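Local coordinates for protein putative polyketide cyclase SMa1630 (Sinorhizobium meliloti 1021, PDB 4U13) that is of unproven function but probably acts as a polyketide cyclase of the SnoaL-like family in the NTF2 clan, and forms a disulfide-linked dimer, at residues C19-T22 and D23-S26. Numbering follows the deposited sequence.
Sequences CNDT and DALS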
# COMPACT_ATOMS: atom_id res chain seq x y z
N CYS A 19 1.92 0.02 6.36
CA CYS A 19 3.38 -0.06 6.56
C CYS A 19 3.77 -0.19 8.00
O CYS A 19 4.96 -0.15 8.32
CB CYS A 19 4.04 1.18 5.94
SG CYS A 19 3.88 1.23 4.08
N ASN A 20 2.78 -0.39 8.87
CA ASN A 20 3.00 -0.43 10.30
C ASN A 20 3.76 0.80 10.76
O ASN A 20 4.69 0.68 11.47
CB ASN A 20 3.77 -1.69 10.75
CG ASN A 20 3.01 -2.99 10.48
OD1 ASN A 20 1.80 -3.05 10.60
ND2 ASN A 20 3.72 -4.03 10.10
N ASP A 21 3.36 1.99 10.33
CA ASP A 21 4.13 3.19 10.64
C ASP A 21 3.46 4.00 11.76
O ASP A 21 2.70 4.91 11.52
CB ASP A 21 4.30 4.00 9.36
CG ASP A 21 5.17 5.24 9.57
OD1 ASP A 21 5.48 5.59 10.75
OD2 ASP A 21 5.49 5.88 8.52
N THR A 22 3.78 3.65 12.98
CA THR A 22 3.31 4.39 14.16
C THR A 22 3.40 5.92 14.19
O THR A 22 2.46 6.58 14.59
CB THR A 22 4.05 3.85 15.38
OG1 THR A 22 3.85 2.43 15.41
CG2 THR A 22 3.50 4.42 16.66
N ASP A 23 4.51 6.51 13.77
CA ASP A 23 4.60 7.97 13.72
C ASP A 23 3.60 8.58 12.80
O ASP A 23 2.93 9.54 13.16
CB ASP A 23 5.96 8.43 13.24
CG ASP A 23 6.99 8.21 14.28
OD1 ASP A 23 6.77 8.66 15.43
OD2 ASP A 23 8.01 7.57 13.98
N ALA A 24 3.53 8.03 11.60
CA ALA A 24 2.68 8.60 10.57
C ALA A 24 1.23 8.46 11.02
O ALA A 24 0.43 9.41 10.95
CB ALA A 24 2.95 7.90 9.25
N LEU A 25 0.91 7.29 11.53
CA LEU A 25 -0.43 7.02 12.07
C LEU A 25 -0.82 7.99 13.20
O LEU A 25 -1.91 8.50 13.21
CB LEU A 25 -0.49 5.60 12.59
CG LEU A 25 -1.82 4.86 12.80
CD1 LEU A 25 -2.53 5.29 14.08
CD2 LEU A 25 -2.74 4.93 11.60
N SER A 26 0.06 8.23 14.15
CA SER A 26 -0.24 9.13 15.26
C SER A 26 -0.53 10.56 14.77
O SER A 26 -1.44 11.21 15.26
CB SER A 26 0.91 9.14 16.27
OG SER A 26 2.01 9.87 15.77
O HOH W 1 7.18 4.68 12.62
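Asp21 and Thr22 start the short helix 22-26 by accepting its first i to i+4 backbone bonds: Leu25 N lies 3.0 Å from Asp21 O, and Ser26 N reaches Thr22 O at 2.9 Å. Just before them, Asn20 has positive phi and forms a Schellman motif following helix 8-19. Asp21 is the N-cap. Its carboxylate reaches over the first turn because chi1 of -177° sets CG opposite the backbone N, and OD1 accepts from Ala24 N at 3.2 Å; the bond is nearly straight at hydrogen (170°) but meets OD1 from above the carboxylate plane, 68° out of it. The other oxygen, OD2, rests 3.3 Å from the Ala24 CB methyl. A water donates to Asp21 OD1 at 2.7 Å and, weakly, to Asp23 OD2, bridging two like-charged carboxylates whose Asp21 OD1 and Asp23 OD2 are 4.6 Å apart. Were Asp21 replaced by an alanine, Ala24 N would probably lose its capping acceptor and the water its closer anchor. Further along, Ser26 OG turns back to donate to Asp23 O at 2.8 Å. The turn joins helices 8-19 and 22-26 of the SnoaL-like, NTF2-clan domain: Leu25 and Thr22 pack on Trp52 of helix 44-59, while Ala24 touches Ala16 and Leu25 touches Tyr13, both on helix 8-19; nearby, Cys19 forms a disulfide with Cys19 of the second subunit.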